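Local coordinates for protein AA10A (Thermobifida fusca, PDB 5UIZ) that probably uses a copper ion to cleave polysaccharide chains, most likely cellulose, oxidatively, as a lytic polysaccharide monooxygenase of family AA10, at residues Ser39-Asn42 against Asn47-Cys50; Trp74-Asn79 against Tyr116-Ala121; His174-Tyr179 against Ile185-His190. All blocks are in the same frame, centred on the assembly; numbering follows the deposited sequence.

Contact 1. Residues Ser39-Asn42 against Asn47-Cys50; sequences SVIN and NYGC
I41 and Y48 carry the contact between the first strand of the chain and the helix that follows it. The methyl CD1 of I41 stands over one face of the phenol ring, 3.8 Å from its centroid and 16° off the normal, so this is a CH-pi contact as well as apolar packing. It is displaced from the ring centre toward the phenolic end, where CD1 comes 3.6 Å from Y48 CZ. The Y48 torsion explains the reach: with CG anti to the backbone N (chi1 177°) the ring leaves the helix toward the strand and lies across the isoleucine side chain.

Tight packing ends with this pair. Toward the start of the strand, S39 OG and Y48 CB are 4.1 Å apart, and a single water links the side chains of S39 and N47, residues that are themselves buried: water 1 lies 2.7 Å from S39 OG and 2.9 Å from N47 OD1, to which it can donate. The serine hydroxyl is also hydrogen-bonded to T45, in the short link joining strand and helix, while N47 ND2 is satisfied by A80 O. Two polar side chains are therefore linked through a water molecule where the apolar pair touches directly.

The arrangement illustrates how a helix is folded back on a sheet edge. Strand 38-42 is an outermost strand of a three-stranded antiparallel sheet, and I41 and N42 both face H137 in a classic beta bulge. W84 meets the Y48 ring edge-to-face, the C50–C70 disulfide ties helix 46-54 to helix 68-76, and strand 38-42 pairs antiparallel with strand 133-140.

Contact 2. Residues Trp74-Asn79 against Tyr116-Ala121; sequences WQDNPN and YRSMDA
Two torsions set up the salt bridge between D76 and R117. The aspartate carboxylate is carried anti to its own backbone nitrogen (chi1 177°), which sends it from the helix end toward the opposite segment, while R117 places CG between its backbone N and carbonyl carbon and then runs extended from CG to NE. The guanidinium thus arrives side-on, and both of its donors settle on one oxygen: NE to D76 OD1 at 2.8 Å and NH2 to the same OD1 at 2.6 Å. Both approach on the syn side, but some 20° out of the carboxylate plane, and the two flat groups are turned 58° against each other. Neither bond is straight, because two N-H groups of one rigid guanidinium converge on a single oxygen.

The second carboxylate oxygen works through solvent. Water 2 donates to D76 OD2 and accepts from the backbone N of S118, which lies in the 3-10 segment 117-120. A single acidic side chain thereby joins the end of helix 68-76 to this short turn of helix, part of the helical and loop region packed beside the LPMO beta-sheet core. Closer to the backbones, D76 CB and S118 CB meet at 3.9 Å, and the serine also packs on A73.

Just past the aspartate the chain turns again. N77 OD1 accepts from N79 N at 2.9 Å, a capping bond at the entry to helix 79-82. N79 O approaches the ring of Y116 obliquely at its CE1 atom, 4.4 Å away, and the phenol OH of Y116 is hydrogen-bonded to N83 O.

Contact 3. Residues His174-Tyr179 against Ile185-His190; sequences HQTGSY and IQFTVH
H174, T176 and Y179 interlock with I185, F187 and V189, mostly by laying a methyl group on a ring. V189 CG1 sits over one face of the H174 imidazole, 4.0 Å from its centroid and displaced toward the rim, and the two side chains cross at a slant. F187 meets the same imidazole differently: the planes are nearly parallel, 13° apart, yet the rings are slid so far that their centroids stand 5.5 Å from each other and overlap is slight. T176 makes the most centred of these contacts, its CG2 standing 4.0 Å from the centroid of the F187 ring and only 8° off the normal, with the side chains meeting at about a right angle. With CG between backbone N and carbonyl carbon (chi1 55°), the phenyl ring is set where T176 CG2 covers its face and H174 lies alongside.

The segments run in nearly opposite directions, but they are no hydrogen-bonded pair of neighbours: strand 184-190 pairs with 133-140, strand 170-175 with 146-154. H174 at the end of strand 170-175, and T176 and Y179 in the loop after it, pack on strand 184-190 of the other sheet, the packing of a beta sandwich, as in the immunoglobulin-like core of LPMOs. F149, whose ring also meets F187, belongs to that interior.

Beyond T176 the chain bends round to Y179, whose ring takes I185 CG2 over one face at 3.9 Å from the centroid, again offset toward the rim. The phenol then extends past this methyl until OH lies 3.4 Å from F187 CB. At the partly exposed margins water spans the gap: water 4 lies 2.9 Å from Y179 OH and donates to Q186 O, while water 3 joins H174 ND1 to the backbone N of H190.

Overall arrangement
From the N terminus, the chain leaves the copper-binding H37 along strand 38-42 and turns back at once, so contact 1 closes a loop of only four residues. Contact 2 closes a much longer one, its 36 intervening residues including further short helices. Contact 3 again joins near neighbours, with five residues between its segments. The three follow in series, without nesting or crossing. Contacts 1 and 2 touch, N47 lying against Y116 and M119, and together tie the helical region to itself and to the three-stranded sheet. Contact 3, its centre about 28 Å from that of contact 2, joins the same sheet to the larger one across the core.

Contact 1. Residues Ser39-Asn42 against Asn47-Cys50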
loop_
_atom_site.group_PDB
_atom_site.type_symbol
_atom_site.label_atom_id
_atom_site.label_comp_id
_atom_site.label_asym_id
_atom_site.label_seq_id
_atom_site.Cartn_x
_atom_site.Cartn_y
_atom_site.Cartn_z
ATOM N N SER A 39 2.277 8.325 -2.495
ATOM C CA SER A 39 2.175 6.856 -2.504
ATOM C C SER A 39 3.507 6.248 -2.869
ATOM O O SER A 39 4.464 6.972 -3.256
ATOM C CB SER A 39 1.136 6.382 -3.528
ATOM O OG SER A 39 0.632 5.085 -3.253
ATOM N N VAL A 40 3.552 4.922 -2.764
ATOM C CA VAL A 40 4.717 4.154 -3.133
ATOM C C VAL A 40 4.491 3.833 -4.613
ATOM O O VAL A 40 3.534 3.157 -4.972
ATOM C CB VAL A 40 4.869 2.883 -2.289
ATOM C CG1 VAL A 40 5.981 2.007 -2.851
ATOM C CG2 VAL A 40 5.195 3.229 -0.868
ATOM N N ILE A 41 5.374 4.388 -5.428
ATOM C CA ILE A 41 5.435 4.243 -6.866
ATOM C C ILE A 41 6.077 2.909 -7.274
ATOM O O ILE A 41 5.684 2.341 -8.272
ATOM C CB ILE A 41 6.292 5.406 -7.451
ATOM C CG1 ILE A 41 5.682 6.748 -7.056
ATOM C CG2 ILE A 41 6.436 5.342 -8.977
ATOM C CD1 ILE A 41 4.155 6.796 -7.138
ATOM N N ASN A 42 7.115 2.488 -6.546
ATOM C CA ASN A 42 7.762 1.182 -6.725
ATOM C C ASN A 42 8.078 0.589 -5.359
ATOM O O ASN A 42 8.702 1.243 -4.538
ATOM C CB ASN A 42 9.081 1.251 -7.526
ATOM C CG ASN A 42 9.833 -0.096 -7.535
ATOM O OD1 ASN A 42 10.717 -0.346 -6.699
ATOM N ND2 ASN A 42 9.459 -0.966 -8.433
ATOM N N ASN A 47 -3.776 0.867 -5.185
ATOM C CA ASN A 47 -4.646 1.842 -5.816
ATOM C C ASN A 47 -3.841 2.675 -6.825
ATOM O O ASN A 47 -4.385 3.054 -7.835
ATOM C CB ASN A 47 -5.487 2.712 -4.809
ATOM C CG ASN A 47 -4.632 3.504 -3.865
ATOM O OD1 ASN A 47 -3.536 3.079 -3.561
ATOM N ND2 ASN A 47 -5.118 4.632 -3.390
ATOM N N TYR A 48 -2.549 2.898 -6.601
ATOM C CA TYR A 48 -1.762 3.651 -7.556
ATOM C C TYR A 48 -1.708 2.861 -8.840
ATOM O O TYR A 48 -1.882 3.411 -9.913
ATOM C CB TYR A 48 -0.350 3.926 -7.061
ATOM C CG TYR A 48 0.495 4.634 -8.052
ATOM C CD1 TYR A 48 0.215 5.939 -8.360
ATOM C CD2 TYR A 48 1.535 4.013 -8.715
ATOM C CE1 TYR A 48 0.969 6.650 -9.272
ATOM C CE2 TYR A 48 2.298 4.717 -9.677
ATOM C CZ TYR A 48 1.978 6.036 -9.954
ATOM O OH TYR A 48 2.737 6.763 -10.874
ATOM N N GLY A 49 -1.498 1.560 -8.701
ATOM C CA GLY A 49 -1.350 0.699 -9.828
ATOM C C GLY A 49 -2.653 0.580 -10.600
ATOM O O GLY A 49 -2.685 0.634 -11.813
ATOM N N CYS A 50 -3.726 0.382 -9.882
ATOM C CA CYS A 50 -5.023 0.402 -10.503
ATOM C C CYS A 50 -5.285 1.685 -11.294
ATOM O O CYS A 50 -5.845 1.601 -12.355
ATOM C CB CYS A 50 -6.110 0.234 -9.446
ATOM S SG CYS A 50 -6.338 -1.501 -8.954
HETATM O O HOH W 1 -1.722 4.727 -2.071
#

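Contact 2. Residues Trp74-Asn79 against Tyr116-Ala121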
loop_
_atom_site.group_PDB
_atom_site.type_symbol
_atom_site.label_atom_id
_atom_site.label_comp_id
_atom_site.label_asym_id
_atom_site.label_seq_id
_atom_site.Cartn_x
_atom_site.Cartn_y
_atom_site.Cartn_z
ATOM N N TRP A 74 -12.503 -0.544 -8.938
ATOM C CA TRP A 74 -13.184 0.473 -9.730
ATOM C C TRP A 74 -14.714 0.338 -9.582
ATOM O O TRP A 74 -15.388 1.353 -9.480
ATOM C CB TRP A 74 -12.790 0.422 -11.195
ATOM C CG TRP A 74 -11.487 1.057 -11.536
ATOM C CD1 TRP A 74 -10.308 0.410 -11.780
ATOM C CD2 TRP A 74 -11.206 2.451 -11.638
ATOM N NE1 TRP A 74 -9.310 1.312 -12.058
ATOM C CE2 TRP A 74 -9.832 2.580 -11.985
ATOM C CE3 TRP A 74 -11.961 3.609 -11.471
ATOM C CZ2 TRP A 74 -9.243 3.810 -12.215
ATOM C CZ3 TRP A 74 -11.346 4.834 -11.663
ATOM C CH2 TRP A 74 -10.022 4.919 -12.057
ATOM N N GLN A 75 -15.221 -0.885 -9.545
ATOM C CA GLN A 75 -16.655 -1.115 -9.315
ATOM C C GLN A 75 -17.130 -0.457 -7.990
ATOM O O GLN A 75 -18.134 0.222 -7.957
ATOM C CB GLN A 75 -16.949 -2.638 -9.361
ATOM C CG GLN A 75 -18.420 -3.104 -9.142
ATOM C CD GLN A 75 -18.550 -4.633 -8.944
ATOM O OE1 GLN A 75 -18.093 -5.210 -7.928
ATOM N NE2 GLN A 75 -19.126 -5.290 -9.920
ATOM N N ASP A 76 -16.350 -0.593 -6.920
ATOM C CA ASP A 76 -16.744 -0.125 -5.627
ATOM C C ASP A 76 -16.640 1.356 -5.485
ATOM O O ASP A 76 -17.508 1.950 -4.937
ATOM C CB ASP A 76 -15.801 -0.726 -4.557
ATOM C CG ASP A 76 -16.127 -0.208 -3.145
ATOM O OD1 ASP A 76 -17.105 -0.677 -2.613
ATOM O OD2 ASP A 76 -15.478 0.675 -2.590
ATOM N N ASN A 77 -15.497 1.941 -5.818
ATOM C CA ASN A 77 -15.288 3.381 -5.600
ATOM C C ASN A 77 -14.186 3.921 -6.485
ATOM O O ASN A 77 -12.991 3.767 -6.188
ATOM C CB ASN A 77 -15.028 3.716 -4.130
ATOM C CG ASN A 77 -15.226 5.206 -3.831
ATOM O OD1 ASN A 77 -15.022 6.058 -4.709
ATOM N ND2 ASN A 77 -15.638 5.527 -2.616
ATOM N N PRO A 78 -14.582 4.575 -7.584
ATOM C CA PRO A 78 -13.566 5.101 -8.487
ATOM C C PRO A 78 -12.598 6.060 -7.816
ATOM O O PRO A 78 -11.482 6.173 -8.279
ATOM C CB PRO A 78 -14.392 5.831 -9.560
ATOM C CG PRO A 78 -15.703 5.062 -9.574
ATOM C CD PRO A 78 -15.947 4.779 -8.120
ATOM N N ASN A 79 -13.034 6.751 -6.767
ATOM C CA ASN A 79 -12.191 7.740 -6.088
ATOM C C ASN A 79 -11.002 7.102 -5.346
ATOM O O ASN A 79 -10.065 7.813 -5.047
ATOM C CB ASN A 79 -12.977 8.568 -5.072
ATOM C CG ASN A 79 -14.074 9.396 -5.703
ATOM O OD1 ASN A 79 -13.848 10.042 -6.718
ATOM N ND2 ASN A 79 -15.280 9.355 -5.111
ATOM N N TYR A 116 -11.353 3.707 0.381
ATOM C CA TYR A 116 -10.378 2.738 -0.091
ATOM C C TYR A 116 -10.680 1.333 0.376
ATOM O O TYR A 116 -9.769 0.479 0.404
ATOM C CB TYR A 116 -9.005 3.151 0.389
ATOM C CG TYR A 116 -8.679 4.576 -0.023
ATOM C CD1 TYR A 116 -8.204 4.862 -1.309
ATOM C CD2 TYR A 116 -8.795 5.623 0.880
ATOM C CE1 TYR A 116 -7.857 6.162 -1.669
ATOM C CE2 TYR A 116 -8.510 6.931 0.499
ATOM C CZ TYR A 116 -8.037 7.189 -0.786
ATOM O OH TYR A 116 -7.717 8.498 -1.164
ATOM N N ARG A 117 -11.930 1.048 0.716
ATOM C CA ARG A 117 -12.245 -0.287 1.306
ATOM C C ARG A 117 -11.995 -1.461 0.343
ATOM O O ARG A 117 -11.725 -2.586 0.762
ATOM C CB ARG A 117 -13.656 -0.309 1.869
ATOM C CG ARG A 117 -14.706 -0.395 0.801
ATOM C CD ARG A 117 -16.114 -0.144 1.288
ATOM N NE ARG A 117 -17.039 -0.266 0.135
ATOM C CZ ARG A 117 -18.275 0.248 0.054
ATOM N NH1 ARG A 117 -18.782 0.961 1.054
ATOM N NH2 ARG A 117 -19.016 0.054 -1.039
ATOM N N SER A 118 -12.069 -1.205 -0.964
ATOM C CA SER A 118 -11.795 -2.263 -1.953
ATOM C C SER A 118 -10.303 -2.765 -1.969
ATOM O O SER A 118 -10.004 -3.823 -2.484
ATOM C CB SER A 118 -12.241 -1.776 -3.367
ATOM O OG SER A 118 -11.471 -0.641 -3.710
ATOM N N MET A 119 -9.407 -1.982 -1.402
ATOM C CA MET A 119 -8.012 -2.370 -1.220
ATOM C C MET A 119 -7.844 -3.503 -0.257
ATOM O O MET A 119 -6.820 -4.135 -0.275
ATOM C CB MET A 119 -7.183 -1.203 -0.674
ATOM C CG MET A 119 -7.031 -0.035 -1.610
ATOM S SD MET A 119 -6.577 -0.596 -3.242
ATOM C CE MET A 119 -8.024 -0.240 -4.222
ATOM N N ASP A 120 -8.831 -3.698 0.607
ATOM C CA ASP A 120 -8.891 -4.776 1.545
ATOM C C ASP A 120 -9.332 -6.103 0.923
ATOM O O ASP A 120 -9.347 -7.108 1.630
ATOM C CB ASP A 120 -9.896 -4.443 2.683
ATOM C CG ASP A 120 -9.436 -3.296 3.625
ATOM O OD1 ASP A 120 -8.173 -3.071 3.780
ATOM O OD2 ASP A 120 -10.341 -2.675 4.257
ATOM N N ALA A 121 -9.738 -6.121 -0.347
ATOM C CA ALA A 121 -10.289 -7.341 -0.906
ATOM C C ALA A 121 -9.187 -8.383 -1.099
ATOM O O ALA A 121 -8.014 -8.067 -1.272
ATOM C CB ALA A 121 -11.088 -7.086 -2.205
HETATM O O HOH W 2 -12.843 1.090 -2.207
#

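Contact 3. Residues His174-Tyr179 against Ile185-His190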
loop_
_atom_site.group_PDB
_atom_site.type_symbol
_atom_site.label_atom_id
_atom_site.label_comp_id
_atom_site.label_asym_id
_atom_site.label_seq_id
_atom_site.Cartn_x
_atom_site.Cartn_y
_atom_site.Cartn_z
ATOM N N HIS A 174 11.846 -3.253 8.133
ATOM C CA HIS A 174 12.561 -2.031 7.986
ATOM C C HIS A 174 11.933 -0.879 8.708
ATOM O O HIS A 174 10.716 -0.714 8.773
ATOM C CB HIS A 174 12.775 -1.686 6.521
ATOM C CG HIS A 174 13.902 -0.741 6.310
ATOM N ND1 HIS A 174 15.210 -1.159 6.191
ATOM C CD2 HIS A 174 13.919 0.610 6.204
ATOM C CE1 HIS A 174 15.984 -0.099 6.010
ATOM N NE2 HIS A 174 15.220 0.986 6.004
ATOM N N GLN A 175 12.798 -0.047 9.253
ATOM C CA GLN A 175 12.415 1.126 9.972
ATOM C C GLN A 175 13.469 2.184 9.606
ATOM O O GLN A 175 14.663 1.942 9.706
ATOM C CB GLN A 175 12.437 0.860 11.451
ATOM C CG GLN A 175 12.324 2.149 12.244
ATOM C CD GLN A 175 12.882 2.014 13.625
ATOM O OE1 GLN A 175 13.122 0.909 14.089
ATOM N NE2 GLN A 175 13.088 3.115 14.286
ATOM N N THR A 176 13.016 3.341 9.178
ATOM C CA THR A 176 13.901 4.465 8.906
ATOM C C THR A 176 13.730 5.515 9.978
ATOM O O THR A 176 12.790 5.480 10.744
ATOM C CB THR A 176 13.584 5.141 7.552
ATOM O OG1 THR A 176 12.407 5.964 7.648
ATOM C CG2 THR A 176 13.458 4.146 6.457
ATOM N N GLY A 177 14.627 6.491 9.964
ATOM C CA GLY A 177 14.452 7.722 10.714
ATOM C C GLY A 177 13.814 8.756 9.764
ATOM O O GLY A 177 13.211 8.371 8.711
ATOM N N SER A 178 13.972 10.050 10.102
ATOM C CA SER A 178 13.295 11.105 9.382
ATOM C C SER A 178 14.002 11.435 8.063
ATOM O O SER A 178 15.175 11.172 7.907
ATOM C CB SER A 178 13.177 12.336 10.253
ATOM O OG SER A 178 14.451 12.752 10.603
ATOM N N TYR A 179 13.235 11.960 7.114
ATOM C CA TYR A 179 13.737 12.440 5.847
ATOM C C TYR A 179 13.253 13.838 5.669
ATOM O O TYR A 179 12.084 14.134 5.922
ATOM C CB TYR A 179 13.203 11.615 4.665
ATOM C CG TYR A 179 13.859 10.297 4.484
ATOM C CD1 TYR A 179 13.490 9.197 5.268
ATOM C CD2 TYR A 179 14.837 10.111 3.505
ATOM C CE1 TYR A 179 14.113 7.943 5.087
ATOM C CE2 TYR A 179 15.454 8.869 3.334
ATOM C CZ TYR A 179 15.090 7.798 4.118
ATOM O OH TYR A 179 15.691 6.591 3.935
ATOM N N ILE A 185 11.424 10.141 -2.336
ATOM C CA ILE A 185 12.165 9.538 -1.226
ATOM C C ILE A 185 12.320 8.099 -1.586
ATOM O O ILE A 185 11.364 7.455 -2.057
ATOM C CB ILE A 185 11.418 9.662 0.078
ATOM C CG1 ILE A 185 11.360 11.147 0.510
ATOM C CG2 ILE A 185 12.110 8.849 1.165
ATOM C CD1 ILE A 185 10.525 11.468 1.760
ATOM N N GLN A 186 13.530 7.595 -1.438
ATOM C CA GLN A 186 13.753 6.174 -1.640
ATOM C C GLN A 186 14.784 5.596 -0.720
ATOM O O GLN A 186 15.671 6.301 -0.292
ATOM C CB GLN A 186 14.116 5.883 -3.080
ATOM C CG GLN A 186 15.470 6.406 -3.504
ATOM C CD GLN A 186 15.782 6.008 -4.910
ATOM O OE1 GLN A 186 14.883 5.968 -5.727
ATOM N NE2 GLN A 186 17.070 5.730 -5.212
ATOM N N PHE A 187 14.618 4.315 -0.419
ATOM C CA PHE A 187 15.489 3.563 0.499
ATOM C C PHE A 187 15.315 2.064 0.221
ATOM O O PHE A 187 14.289 1.645 -0.282
ATOM C CB PHE A 187 15.175 3.871 1.958
ATOM C CG PHE A 187 13.734 3.659 2.338
ATOM C CD1 PHE A 187 13.307 2.434 2.815
ATOM C CD2 PHE A 187 12.819 4.680 2.234
ATOM C CE1 PHE A 187 11.983 2.240 3.168
ATOM C CE2 PHE A 187 11.506 4.487 2.555
ATOM C CZ PHE A 187 11.089 3.245 3.017
ATOM N N THR A 188 16.326 1.299 0.543
ATOM C CA THR A 188 16.422 -0.111 0.230
ATOM C C THR A 188 16.129 -0.916 1.490
ATOM O O THR A 188 16.557 -0.557 2.572
ATOM C CB THR A 188 17.845 -0.437 -0.282
ATOM O OG1 THR A 188 18.191 0.497 -1.309
ATOM C CG2 THR A 188 17.931 -1.838 -0.837
ATOM N N VAL A 189 15.350 -1.984 1.348
ATOM C CA VAL A 189 14.946 -2.788 2.475
ATOM C C VAL A 189 15.299 -4.217 2.084
ATOM O O VAL A 189 15.453 -4.527 0.922
ATOM C CB VAL A 189 13.457 -2.658 2.775
ATOM C CG1 VAL A 189 13.017 -1.209 2.816
ATOM C CG2 VAL A 189 12.626 -3.423 1.783
ATOM N N HIS A 190 15.413 -5.072 3.077
ATOM C CA HIS A 190 15.656 -6.450 2.851
ATOM C C HIS A 190 14.581 -7.212 3.550
ATOM O O HIS A 190 14.343 -6.989 4.750
ATOM C CB HIS A 190 17.034 -6.873 3.390
ATOM C CG HIS A 190 17.251 -8.329 3.257
ATOM N ND1 HIS A 190 17.438 -8.929 2.028
ATOM C CD2 HIS A 190 17.153 -9.327 4.157
ATOM C CE1 HIS A 190 17.546 -10.233 2.189
ATOM N NE2 HIS A 190 17.329 -10.506 3.464
HETATM O O HOH W 3 15.647 -3.804 5.679
HETATM O O HOH W 4 17.482 6.627 1.595
#